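Local coordinates for protein cytochrome P450 (CYP102L1) (Mycobacterium phage Adler, PDB 6N6Q) that probably acts as a haem-thiolate monooxygenase of the cytochrome P450 superfamily, carrying protoporphyrin IX with iron, although its substrate is not established, at residues T34-E42 with F372-T380. Residues are numbered along the deposited sequence; the frame is centred on the assembly and turned at random.
Sequences TPVQGLTRE and FVNLHAAHT
In the beta-rich part of this cytochrome P450, the N-terminal helix 35-43 packs through Thr-40 and Val-36 where strand 370-374 of the mixed sheet runs into the short helix 375-379. The axes of the two helical segments pass 8.9 Å apart at 46°. Thr-40 OG1 and His-376 ND1 are hydrogen-bonded at 2.9 Å, the two side chains crossing at about a right angle. With CG anti to its backbone N (chi1 169°), His-376 swings its imidazole over to helix 35-43, and the ring of Trp-342 meets that imidazole. Asn-374 ND2 gives Thr-40 OG1 a weak, bent bond (3.4 Å, N-H...O 129°). Asn-374 is the N-cap of helix 375-379: its OD1 accepts from Ala-377 N at 3.0 Å, the donor standing well above the carbonyl plane, while Asn-374 ND2 rests 3.6 Å from Leu-39 CB. One branch of Val-36, CG1, lies 3.5 Å from Asn-374 OD1 and also touches His-376 CB. The methyl CG2 of Thr-40 lies 3.7 Å from Ala-377 CB, which its hydroxyl also touches, at the pair where the CA atoms come nearest. Leu-39 CD1 approaches the Phe-372 ring loosely; the Phe-372 side chain is about 8 Å from the bound haem. An N-capped helix start at the end of a sheet strand thus receives the N-terminal helix in the beta-rich region of the P450 fold.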
loop_
_atom_site.group_PDB
_atom_site.type_symbol
_atom_site.label_atom_id
_atom_site.label_comp_id
_atom_site.label_asym_id
_atom_site.label_seq_id
_atom_site.Cartn_x
_atom_site.Cartn_y
_atom_site.Cartn_z
ATOM N N THR A 34 -2.366 -13.639 13.793
ATOM C CA THR A 34 -2.503 -12.896 12.550
ATOM C C THR A 34 -3.990 -12.650 12.331
ATOM O O THR A 34 -4.725 -13.602 12.022
ATOM C CB THR A 34 -1.907 -13.672 11.384
ATOM O OG1 THR A 34 -2.635 -14.892 11.197
ATOM C CG2 THR A 34 -0.446 -14.001 11.661
ATOM N N PRO A 35 -4.482 -11.418 12.498
ATOM C CA PRO A 35 -5.945 -11.216 12.526
ATOM C C PRO A 35 -6.647 -11.563 11.223
ATOM O O PRO A 35 -7.606 -12.348 11.231
ATOM C CB PRO A 35 -6.077 -9.726 12.871
ATOM C CG PRO A 35 -4.782 -9.362 13.525
ATOM C CD PRO A 35 -3.745 -10.191 12.838
ATOM N N VAL A 36 -6.202 -10.995 10.099
ATOM C CA VAL A 36 -6.919 -11.186 8.842
ATOM C C VAL A 36 -6.820 -12.634 8.377
ATOM O O VAL A 36 -7.795 -13.205 7.874
ATOM C CB VAL A 36 -6.397 -10.210 7.774
ATOM C CG1 VAL A 36 -7.184 -10.370 6.483
ATOM C CG2 VAL A 36 -6.483 -8.779 8.281
ATOM N N GLN A 37 -5.648 -13.253 8.537
ATOM C CA GLN A 37 -5.516 -14.663 8.191
ATOM C C GLN A 37 -6.372 -15.547 9.092
ATOM O O GLN A 37 -6.825 -16.613 8.658
ATOM C CB GLN A 37 -4.048 -15.088 8.261
ATOM C CG GLN A 37 -3.157 -14.372 7.258
ATOM C CD GLN A 37 -1.681 -14.571 7.533
ATOM O OE1 GLN A 37 -1.207 -15.699 7.667
ATOM N NE2 GLN A 37 -0.945 -13.469 7.622
ATOM N N GLY A 38 -6.601 -15.121 10.340
ATOM C CA GLY A 38 -7.474 -15.867 11.231
ATOM C C GLY A 38 -8.939 -15.695 10.881
ATOM O O GLY A 38 -9.724 -16.644 10.964
ATOM N N LEU A 39 -9.321 -14.485 10.461
ATOM C CA LEU A 39 -10.697 -14.248 10.043
ATOM C C LEU A 39 -11.039 -15.022 8.780
ATOM O O LEU A 39 -12.177 -15.480 8.625
ATOM C CB LEU A 39 -10.933 -12.753 9.828
ATOM C CG LEU A 39 -10.818 -11.861 11.064
ATOM C CD1 LEU A 39 -10.945 -10.387 10.690
ATOM C CD2 LEU A 39 -11.866 -12.246 12.094
ATOM N N THR A 40 -10.073 -15.184 7.873
ATOM C CA THR A 40 -10.315 -15.942 6.650
ATOM C C THR A 40 -10.598 -17.407 6.961
ATOM O O THR A 40 -11.538 -17.997 6.416
ATOM C CB THR A 40 -9.119 -15.808 5.706
ATOM O OG1 THR A 40 -8.991 -14.445 5.284
ATOM C CG2 THR A 40 -9.292 -16.697 4.481
ATOM N N ARG A 41 -9.792 -18.012 7.839
ATOM C CA ARG A 41 -10.063 -19.381 8.264
ATOM C C ARG A 41 -11.390 -19.468 9.007
ATOM O O ARG A 41 -12.146 -20.432 8.840
ATOM C CB ARG A 41 -8.921 -19.899 9.139
ATOM C CG ARG A 41 -7.564 -19.888 8.459
ATOM C CD ARG A 41 -6.536 -20.679 9.254
ATOM N NE ARG A 41 -5.228 -20.684 8.603
ATOM C CZ ARG A 41 -4.888 -21.500 7.610
ATOM N NH1 ARG A 41 -5.762 -22.383 7.145
ATOM N NH2 ARG A 41 -3.675 -21.432 7.078
ATOM N N GLU A 42 -11.690 -18.461 9.830
ATOM C CA GLU A 42 -12.970 -18.418 10.529
ATOM C C GLU A 42 -14.135 -18.259 9.560
ATOM O O GLU A 42 -15.220 -18.801 9.803
ATOM C CB GLU A 42 -12.956 -17.279 11.552
ATOM C CG GLU A 42 -14.320 -16.858 12.085
ATOM C CD GLU A 42 -14.985 -17.927 12.924
ATOM O OE1 GLU A 42 -16.209 -17.827 13.158
ATOM O OE2 GLU A 42 -14.287 -18.867 13.352
ATOM N N PHE A 372 -16.417 -4.906 8.101
ATOM C CA PHE A 372 -15.086 -5.077 7.534
ATOM C C PHE A 372 -15.187 -5.987 6.320
ATOM O O PHE A 372 -15.694 -7.109 6.423
ATOM C CB PHE A 372 -14.118 -5.660 8.566
ATOM C CG PHE A 372 -12.741 -5.940 8.028
ATOM C CD1 PHE A 372 -11.852 -4.905 7.782
ATOM C CD2 PHE A 372 -12.328 -7.240 7.788
ATOM C CE1 PHE A 372 -10.581 -5.161 7.293
ATOM C CE2 PHE A 372 -11.058 -7.502 7.301
ATOM C CZ PHE A 372 -10.184 -6.461 7.054
ATOM N N VAL A 373 -14.714 -5.502 5.177
ATOM C CA VAL A 373 -14.622 -6.306 3.965
ATOM C C VAL A 373 -13.271 -7.009 3.986
ATOM O O VAL A 373 -12.223 -6.361 3.909
ATOM C CB VAL A 373 -14.789 -5.450 2.705
ATOM C CG1 VAL A 373 -14.509 -6.278 1.461
ATOM C CG2 VAL A 373 -16.188 -4.853 2.651
ATOM N N ASN A 374 -13.288 -8.335 4.105
ATOM C CA ASN A 374 -12.065 -9.134 4.154
ATOM C C ASN A 374 -11.646 -9.446 2.722
ATOM O O ASN A 374 -12.135 -10.403 2.114
ATOM C CB ASN A 374 -12.287 -10.405 4.967
ATOM C CG ASN A 374 -10.997 -11.149 5.264
ATOM O OD1 ASN A 374 -10.010 -11.025 4.541
ATOM N ND2 ASN A 374 -11.002 -11.932 6.336
ATOM N N LEU A 375 -10.732 -8.635 2.181
ATOM C CA LEU A 375 -10.275 -8.845 0.810
ATOM C C LEU A 375 -9.458 -10.125 0.686
ATOM O O LEU A 375 -9.569 -10.839 -0.317
ATOM C CB LEU A 375 -9.451 -7.649 0.334
ATOM C CG LEU A 375 -10.203 -6.354 0.035
ATOM C CD1 LEU A 375 -9.217 -5.220 -0.169
ATOM C CD2 LEU A 375 -11.084 -6.528 -1.191
ATOM N N HIS A 376 -8.629 -10.426 1.688
ATOM C CA HIS A 376 -7.804 -11.628 1.628
ATOM C C HIS A 376 -8.662 -12.881 1.519
ATOM O O HIS A 376 -8.318 -13.817 0.788
ATOM C CB HIS A 376 -6.896 -11.712 2.852
ATOM C CG HIS A 376 -6.209 -13.034 2.999
ATOM N ND1 HIS A 376 -6.460 -13.892 4.047
ATOM C CD2 HIS A 376 -5.289 -13.652 2.220
ATOM C CE1 HIS A 376 -5.718 -14.977 3.914
ATOM N NE2 HIS A 376 -4.999 -14.857 2.813
ATOM N N ALA A 377 -9.785 -12.917 2.236
ATOM C CA ALA A 377 -10.689 -14.053 2.113
ATOM C C ALA A 377 -11.454 -14.005 0.797
ATOM O O ALA A 377 -11.685 -15.044 0.168
ATOM C CB ALA A 377 -11.653 -14.086 3.299
ATOM N N ALA A 378 -11.846 -12.806 0.362
ATOM C CA ALA A 378 -12.611 -12.680 -0.874
ATOM C C ALA A 378 -11.747 -12.960 -2.099
ATOM O O ALA A 378 -12.224 -13.537 -3.083
ATOM C CB ALA A 378 -13.235 -11.286 -0.963
ATOM N N HIS A 379 -10.476 -12.557 -2.060
ATOM C CA HIS A 379 -9.600 -12.787 -3.204
ATOM C C HIS A 379 -9.217 -14.254 -3.337
ATOM O O HIS A 379 -8.964 -14.728 -4.449
ATOM C CB HIS A 379 -8.347 -11.922 -3.088
ATOM C CG HIS A 379 -8.594 -10.465 -3.321
ATOM N ND1 HIS A 379 -7.585 -9.527 -3.293
ATOM C CD2 HIS A 379 -9.734 -9.785 -3.590
ATOM C CE1 HIS A 379 -8.093 -8.332 -3.534
ATOM N NE2 HIS A 379 -9.395 -8.460 -3.718
ATOM N N THR A 380 -9.162 -14.984 -2.224
ATOM C CA THR A 380 -8.883 -16.412 -2.235
ATOM C C THR A 380 -10.148 -17.247 -2.090
ATOM O O THR A 380 -10.060 -18.456 -1.845
ATOM C CB THR A 380 -7.891 -16.764 -1.124
ATOM O OG1 THR A 380 -8.492 -16.518 0.153
ATOM C CG2 THR A 380 -6.632 -15.920 -1.252
#